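Local atomic coordinates of nudix Hydrolase, RenU (Mycolicibacterium smegmatis, PDB entry 6UUF), a protein that probably hydrolyses nucleoside diphosphate-linked compounds, possibly including NADH, as a Nudix-family enzyme that uses magnesium as cofactor. Residues T94-V97 against T103-T106; G59-H64 against E68-R73; R130-L133 against D139-L142. The protein carries 3 engineered substitutions. All blocks are in the same frame, centred on the assembly; numbering follows the deposited sequence.

Contact 1: residues T94-V97 against T103-T106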
loop_
_atom_site.group_PDB
_atom_site.type_symbol
_atom_site.label_atom_id
_atom_site.label_comp_id
_atom_site.label_asym_id
_atom_site.label_seq_id
_atom_site.Cartn_x
_atom_site.Cartn_y
_atom_site.Cartn_z
ATOM N N THR A 94 5.024 8.582 -1.096
ATOM C CA THR A 94 6.143 7.859 -0.497
ATOM C C THR A 94 7.282 7.584 -1.465
ATOM O O THR A 94 8.309 7.078 -1.051
ATOM C CB THR A 94 5.673 6.529 0.147
ATOM O OG1 THR A 94 4.690 5.901 -0.676
ATOM C CG2 THR A 94 4.992 6.808 1.470
ATOM N N ALA A 95 7.108 7.921 -2.745
ATOM C CA ALA A 95 8.167 7.800 -3.739
ATOM C C ALA A 95 7.842 8.661 -4.960
ATOM O O ALA A 95 6.703 8.703 -5.418
ATOM C CB ALA A 95 8.369 6.345 -4.142
ATOM N N GLU A 96 8.867 9.328 -5.468
ATOM C CA GLU A 96 8.743 10.316 -6.514
ATOM C C GLU A 96 9.985 10.238 -7.395
ATOM O O GLU A 96 11.127 10.354 -6.892
ATOM C CB GLU A 96 8.673 11.677 -5.850
ATOM C CG GLU A 96 8.283 12.805 -6.758
ATOM C CD GLU A 96 8.098 14.086 -5.968
ATOM O OE1 GLU A 96 9.046 14.479 -5.236
ATOM O OE2 GLU A 96 7.003 14.687 -6.064
ATOM N N VAL A 97 9.777 10.032 -8.693
ATOM C CA VAL A 97 10.903 9.816 -9.596
ATOM C C VAL A 97 10.761 10.747 -10.751
ATOM O O VAL A 97 9.709 10.777 -11.381
ATOM C CB VAL A 97 11.001 8.364 -10.115
ATOM C CG1 VAL A 97 12.146 8.217 -11.083
ATOM C CG2 VAL A 97 11.262 7.418 -8.959
ATOM N N THR A 103 8.263 13.833 -17.564
ATOM C CA THR A 103 7.283 12.949 -16.933
ATOM C C THR A 103 7.709 12.476 -15.541
ATOM O O THR A 103 8.852 12.650 -15.111
ATOM C CB THR A 103 6.873 11.771 -17.850
ATOM O OG1 THR A 103 8.034 11.092 -18.350
ATOM C CG2 THR A 103 6.033 12.295 -19.019
ATOM N N GLN A 104 6.742 11.932 -14.827
ATOM C CA GLN A 104 6.907 11.615 -13.423
ATOM C C GLN A 104 6.331 10.250 -13.091
ATOM O O GLN A 104 5.415 9.738 -13.761
ATOM C CB GLN A 104 6.203 12.663 -12.578
ATOM C CG GLN A 104 6.685 12.680 -11.143
ATOM C CD GLN A 104 6.427 14.011 -10.488
ATOM O OE1 GLN A 104 5.291 14.468 -10.459
ATOM N NE2 GLN A 104 7.476 14.652 -9.976
ATOM N N TRP A 105 6.892 9.652 -12.061
ATOM C CA TRP A 105 6.327 8.458 -11.516
ATOM C C TRP A 105 6.260 8.647 -10.017
ATOM O O TRP A 105 7.222 9.077 -9.396
ATOM C CB TRP A 105 7.201 7.255 -11.846
ATOM C CG TRP A 105 6.526 5.998 -11.561
ATOM C CD1 TRP A 105 5.685 5.323 -12.388
ATOM C CD2 TRP A 105 6.568 5.273 -10.349
ATOM N NE1 TRP A 105 5.251 4.168 -11.791
ATOM C CE2 TRP A 105 5.780 4.117 -10.528
ATOM C CE3 TRP A 105 7.241 5.451 -9.141
ATOM C CZ2 TRP A 105 5.620 3.177 -9.543
ATOM C CZ3 TRP A 105 7.083 4.524 -8.168
ATOM C CH2 TRP A 105 6.265 3.386 -8.370
ATOM N N THR A 106 5.135 8.278 -9.431
ATOM C CA THR A 106 5.043 8.293 -7.981
ATOM C C THR A 106 4.370 7.045 -7.474
ATOM O O THR A 106 3.594 6.351 -8.194
ATOM C CB THR A 106 4.185 9.489 -7.531
ATOM O OG1 THR A 106 2.924 9.391 -8.192
ATOM C CG2 THR A 106 4.827 10.800 -7.877
#
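Val97 and Trp105 form an antiparallel hydrogen-bonded pair, and both their peptide N-H groups and both their carbonyls are used between them. Val97 N donates to Trp105 O at 2.8 Å. Trp105 N donates back to Val97 O at 3.1 Å; this bond is straighter, 163° at the hydrogen. Each carbonyl oxygen also takes a CA-H contact: Glu96 CA is 3.5 Å from Trp105 O, and Gln104 CA is 3.6 Å from Val97 O.

The next pair, Glu96 with Thr106, is non-hydrogen-bonded. Here Thr106 CA comes within 3.1 Å of Ala95 O, and the backbone of Thr106 bonds to Ala23 of strand 23-31. The side chains of Glu96 and Thr106 run side by side. Glu96 CG, anti to the backbone N (chi1 -169°), lies 3.8 Å from Gln104 NE2. The carboxylate and amide planes are nearly parallel, but no hydrogen bond joins them.

On the other face, Val97 CB packs on Trp105 CB at 4.3 Å. The indole NE1 bonds to Trp18 O. Thr94 OG1 is bonded to Tyr107 O and to Thr109 OG1. Thr94 and Ala95 both face Tyr107, so a classic beta bulge interrupts this regular pairing in the beta hairpin of strands 87-98 and 104-113.

Contact 2: residues G59-H64 against E68-R73; sequences GARDSH and EQAAVR
Ala60 O is gripped by two donors. Arg73 NH2 donates to Ala60 O at 2.9 Å, nearly along the C=O axis and within the guanidinium plane. Water 1 donates to Ala60 O at 3.2 Å and accepts from Arg73 NH1 at 3.1 Å. The carbonyl and the water therefore both lie at the edge of the guanidinium, which should limit its rotation. The Arg73 chain starts extended and bends at chi3 (60°) to bring the group there. Arg73 NH2 also makes a salt bridge with Glu65 OE1, and that carboxylate oxygen accepts from Asp62 N as well.

Ala70 CB points at the loop and rests on Arg61 CA at 4.0 Å. A second water joins the far end, donating to His64 O and to Gln69 OE1, each at 2.9 Å; Gln69 OE1 also takes Thr66 N.

The spacing of Gly59, Glu65 and Arg73 matches the Nudix box, G-x5-E-x7-R. The contact ties the end of strand 54-60 and the following loop to the first turns of helix 67-79. Strand 23-31 lies beside both, with Gly59 bonded to Ala24 through the backbone and Ala70 and Ala71 packed on Ala24, while further round the helix Glu68 and Val72 touch strand 87-98.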
loop_
_atom_site.group_PDB
_atom_site.type_symbol
_atom_site.label_atom_id
_atom_site.label_comp_id
_atom_site.label_asym_id
_atom_site.label_seq_id
_atom_site.Cartn_x
_atom_site.Cartn_y
_atom_site.Cartn_z
ATOM N N GLY A 59 -1.554 -1.245 -6.637
ATOM C CA GLY A 59 -1.289 -1.510 -8.028
ATOM C C GLY A 59 -1.208 -0.203 -8.747
ATOM O O GLY A 59 -1.124 0.858 -8.119
ATOM N N ALA A 60 -1.247 -0.295 -10.061
ATOM C CA ALA A 60 -1.145 0.871 -10.933
ATOM C C ALA A 60 -2.399 1.707 -10.956
ATOM O O ALA A 60 -3.532 1.188 -10.976
ATOM C CB ALA A 60 -0.761 0.464 -12.363
ATOM N N ARG A 61 -2.188 3.009 -10.963
ATOM C CA ARG A 61 -3.282 3.948 -11.003
ATOM C C ARG A 61 -3.776 4.095 -12.427
ATOM O O ARG A 61 -2.981 4.273 -13.356
ATOM C CB ARG A 61 -2.795 5.282 -10.497
ATOM C CG ARG A 61 -3.860 6.319 -10.433
ATOM C CD ARG A 61 -3.315 7.593 -9.829
ATOM N NE ARG A 61 -4.347 8.618 -9.945
ATOM C CZ ARG A 61 -4.153 9.909 -9.693
ATOM N NH1 ARG A 61 -2.949 10.360 -9.338
ATOM N NH2 ARG A 61 -5.168 10.761 -9.851
ATOM N N ASP A 62 -5.089 4.012 -12.583
ATOM C CA ASP A 62 -5.720 4.188 -13.880
ATOM C C ASP A 62 -6.005 5.691 -14.164
ATOM O O ASP A 62 -6.083 6.531 -13.252
ATOM C CB ASP A 62 -6.990 3.332 -13.935
ATOM C CG ASP A 62 -7.409 2.971 -15.353
ATOM O OD1 ASP A 62 -6.688 3.300 -16.346
ATOM O OD2 ASP A 62 -8.476 2.331 -15.476
ATOM N N SER A 63 -6.139 6.015 -15.445
ATOM C CA SER A 63 -6.317 7.380 -15.942
ATOM C C SER A 63 -7.435 8.208 -15.346
ATOM O O SER A 63 -7.321 9.405 -15.328
ATOM C CB SER A 63 -6.547 7.365 -17.450
ATOM O OG SER A 63 -5.528 6.637 -18.079
ATOM N N HIS A 64 -8.487 7.575 -14.852
ATOM C CA HIS A 64 -9.634 8.290 -14.385
ATOM C C HIS A 64 -9.760 8.238 -12.837
ATOM O O HIS A 64 -10.679 8.800 -12.274
ATOM C CB HIS A 64 -10.852 7.700 -15.041
ATOM C CG HIS A 64 -11.137 6.316 -14.605
ATOM N ND1 HIS A 64 -10.411 5.236 -15.047
ATOM C CD2 HIS A 64 -12.044 5.833 -13.735
ATOM C CE1 HIS A 64 -10.879 4.138 -14.488
ATOM N NE2 HIS A 64 -11.867 4.473 -13.689
ATOM N N GLU A 68 -6.603 7.297 -4.076
ATOM C CA GLU A 68 -7.495 6.601 -3.144
ATOM C C GLU A 68 -8.339 5.478 -3.780
ATOM O O GLU A 68 -8.438 4.353 -3.264
ATOM C CB GLU A 68 -8.361 7.533 -2.228
ATOM C CG GLU A 68 -8.714 8.953 -2.634
ATOM C CD GLU A 68 -7.554 9.962 -2.599
ATOM O OE1 GLU A 68 -6.872 10.040 -3.636
ATOM O OE2 GLU A 68 -7.383 10.731 -1.622
ATOM N N GLN A 69 -8.912 5.765 -4.918
ATOM C CA GLN A 69 -9.666 4.763 -5.626
ATOM C C GLN A 69 -8.785 3.641 -6.050
ATOM O O GLN A 69 -9.185 2.488 -5.960
ATOM C CB GLN A 69 -10.345 5.391 -6.836
ATOM C CG GLN A 69 -11.470 6.286 -6.381
ATOM C CD GLN A 69 -12.062 7.068 -7.499
ATOM O OE1 GLN A 69 -11.380 7.585 -8.342
ATOM N NE2 GLN A 69 -13.353 7.180 -7.483
ATOM N N ALA A 70 -7.579 3.958 -6.516
ATOM C CA ALA A 70 -6.729 2.910 -7.043
ATOM C C ALA A 70 -6.355 1.934 -5.930
ATOM O O ALA A 70 -6.415 0.742 -6.133
ATOM C CB ALA A 70 -5.481 3.468 -7.684
ATOM N N ALA A 71 -6.009 2.453 -4.756
ATOM C CA ALA A 71 -5.557 1.629 -3.635
ATOM C C ALA A 71 -6.692 0.767 -3.054
ATOM O O ALA A 71 -6.499 -0.366 -2.663
ATOM C CB ALA A 71 -4.945 2.499 -2.557
ATOM N N VAL A 72 -7.873 1.314 -3.002
ATOM C CA VAL A 72 -9.028 0.590 -2.516
ATOM C C VAL A 72 -9.374 -0.520 -3.505
ATOM O O VAL A 72 -9.608 -1.658 -3.078
ATOM C CB VAL A 72 -10.187 1.565 -2.253
ATOM C CG1 VAL A 72 -11.475 0.831 -1.937
ATOM C CG2 VAL A 72 -9.819 2.463 -1.098
ATOM N N ARG A 73 -9.342 -0.212 -4.804
ATOM C CA ARG A 73 -9.608 -1.232 -5.858
ATOM C C ARG A 73 -8.574 -2.367 -5.805
ATOM O O ARG A 73 -8.949 -3.543 -5.921
ATOM C CB ARG A 73 -9.700 -0.633 -7.277
ATOM C CG ARG A 73 -9.445 -1.638 -8.423
ATOM C CD ARG A 73 -9.450 -1.062 -9.859
ATOM N NE ARG A 73 -8.440 -0.012 -10.109
ATOM C CZ ARG A 73 -7.146 -0.219 -10.333
ATOM N NH1 ARG A 73 -6.624 -1.451 -10.328
ATOM N NH2 ARG A 73 -6.345 0.815 -10.518
HETATM O O HOH W 1 -3.584 -1.982 -10.894
HETATM O O HOH W 2 -12.112 9.852 -10.011
#

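Contact 3: residues R130-L133 against D139-L142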
loop_
_atom_site.group_PDB
_atom_site.type_symbol
_atom_site.label_atom_id
_atom_site.label_comp_id
_atom_site.label_asym_id
_atom_site.label_seq_id
_atom_site.Cartn_x
_atom_site.Cartn_y
_atom_site.Cartn_z
ATOM N N ARG A 130 -1.534 -10.709 6.138
ATOM C CA ARG A 130 -1.418 -10.830 7.554
ATOM C C ARG A 130 -1.529 -9.463 8.244
ATOM O O ARG A 130 -0.924 -8.448 7.813
ATOM C CB ARG A 130 -0.076 -11.481 7.858
ATOM C CG ARG A 130 -0.053 -12.140 9.218
ATOM C CD ARG A 130 1.378 -12.418 9.627
ATOM N NE ARG A 130 1.929 -13.631 9.011
ATOM C CZ ARG A 130 3.213 -14.004 9.071
ATOM N NH1 ARG A 130 4.160 -13.257 9.694
ATOM N NH2 ARG A 130 3.553 -15.139 8.495
ATOM N N TRP A 131 -2.335 -9.457 9.296
ATOM C CA TRP A 131 -2.435 -8.328 10.170
ATOM C C TRP A 131 -1.205 -8.335 11.030
ATOM O O TRP A 131 -0.886 -9.364 11.621
ATOM C CB TRP A 131 -3.704 -8.429 10.988
ATOM C CG TRP A 131 -4.913 -8.095 10.190
ATOM C CD1 TRP A 131 -5.833 -8.971 9.661
ATOM C CD2 TRP A 131 -5.334 -6.789 9.808
ATOM N NE1 TRP A 131 -6.802 -8.277 8.991
ATOM C CE2 TRP A 131 -6.535 -6.942 9.060
ATOM C CE3 TRP A 131 -4.817 -5.489 10.034
ATOM C CZ2 TRP A 131 -7.229 -5.851 8.517
ATOM C CZ3 TRP A 131 -5.505 -4.402 9.521
ATOM C CH2 TRP A 131 -6.711 -4.585 8.762
ATOM N N VAL A 132 -0.489 -7.220 11.077
ATOM C CA VAL A 132 0.823 -7.153 11.779
ATOM C C VAL A 132 0.811 -5.942 12.694
ATOM O O VAL A 132 0.507 -4.842 12.271
ATOM C CB VAL A 132 1.982 -7.017 10.788
ATOM C CG1 VAL A 132 3.337 -6.817 11.482
ATOM C CG2 VAL A 132 2.028 -8.247 9.891
ATOM N N LEU A 133 1.102 -6.128 13.964
ATOM C CA LEU A 133 1.192 -4.974 14.865
ATOM C C LEU A 133 2.160 -3.943 14.273
ATOM O O LEU A 133 3.206 -4.326 13.779
ATOM C CB LEU A 133 1.623 -5.387 16.267
ATOM C CG LEU A 133 0.541 -6.142 17.042
ATOM C CD1 LEU A 133 1.125 -6.810 18.284
ATOM C CD2 LEU A 133 -0.605 -5.234 17.417
ATOM N N ASP A 139 10.155 -5.642 11.716
ATOM C CA ASP A 139 10.805 -6.946 11.935
ATOM C C ASP A 139 10.781 -7.818 10.711
ATOM O O ASP A 139 11.636 -8.674 10.569
ATOM C CB ASP A 139 10.147 -7.731 13.065
ATOM C CG ASP A 139 10.143 -6.985 14.421
ATOM O OD1 ASP A 139 11.009 -6.110 14.691
ATOM O OD2 ASP A 139 9.230 -7.288 15.210
ATOM N N LEU A 140 9.825 -7.600 9.807
ATOM C CA LEU A 140 9.656 -8.453 8.634
ATOM C C LEU A 140 10.598 -8.075 7.508
ATOM O O LEU A 140 11.060 -6.951 7.459
ATOM C CB LEU A 140 8.213 -8.368 8.132
ATOM C CG LEU A 140 7.178 -8.855 9.151
ATOM C CD1 LEU A 140 5.805 -8.476 8.647
ATOM C CD2 LEU A 140 7.240 -10.352 9.349
ATOM N N PRO A 141 10.865 -9.026 6.590
ATOM C CA PRO A 141 11.588 -8.724 5.354
ATOM C C PRO A 141 10.699 -7.911 4.436
ATOM O O PRO A 141 9.764 -8.442 3.842
ATOM C CB PRO A 141 11.900 -10.121 4.767
ATOM C CG PRO A 141 10.836 -11.017 5.318
ATOM C CD PRO A 141 10.386 -10.438 6.624
ATOM N N LEU A 142 10.934 -6.613 4.398
ATOM C CA LEU A 142 10.040 -5.689 3.720
ATOM C C LEU A 142 10.496 -5.458 2.295
ATOM O O LEU A 142 11.699 -5.492 1.990
ATOM C CB LEU A 142 9.977 -4.341 4.458
ATOM C CG LEU A 142 9.364 -4.337 5.864
ATOM C CD1 LEU A 142 9.321 -2.927 6.442
ATOM C CD2 LEU A 142 7.977 -4.966 5.878
#
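Leu140 reaches across to Val132 and, more loosely, to Arg130. Its side chain spans most of the gap, since the CA atoms of Val132 and Leu140 are 9.5 Å apart. CB points toward strand 126-133, but Leu140 CB is still 6.1 Å from Val132 CG1. CG is anti to the carbonyl carbon (chi1 -62°), which carries the chain on toward the strand. Leu140 CG remains 4.9 Å from Val132 CG1, so the branch point approaches without touching.

The two methyl groups then part. CD1 does most of the work. Leu140 CD1 meets Val132 CG2 at 4.0 Å and Val132 CG1 at 4.1 Å, so it sits against both branches of the valine. The two side chains meet tip to tip. Val132 places CG1 anti to its backbone N (chi1 175°), and both of its methyls are presented to the leucine. Leu140 CD2 turns to the other side, where Arg130 NH1 lies 4.2 Å away. It approaches the guanidinium obliquely, and this is a loose contact. The polar business of Arg130 is elsewhere: its NE makes a salt bridge with Glu128.

Neighbours complete the patch: Leu41 of strand 37-44 touches both Val132 and Leu140, Trp54 packs against Leu140 and Arg130, and Val137 adds to the cover of Val132.

The contact joins strand 126-133 to the loop that leads into helix 144-158. It buries only about 100 Å² between the segments, and no hydrogen bond crosses it. Its chemistry is methyl against methyl, so it depends on shape and exclusion of water and sets no strict direction.

In the fold
From the N terminus, contact 2 comes first. It closes the short loop between strand 54-60 and helix 67-79. Contact 1 follows, where strand 87-98 turns back into strand 104-113. Contact 3 is last and folds the loop after strand 126-133 back onto that strand. The three are in series; none nests in or crosses another. All reach the same mixed sheet. Contacts 1 and 2 have centres about 15 Å apart and are linked along the chain by helix 67-79 running on to strand 87-98. Contact 3 lies across the chain's centre from both, about 24 to 25 Å away between centres, and leads to helix 144-158.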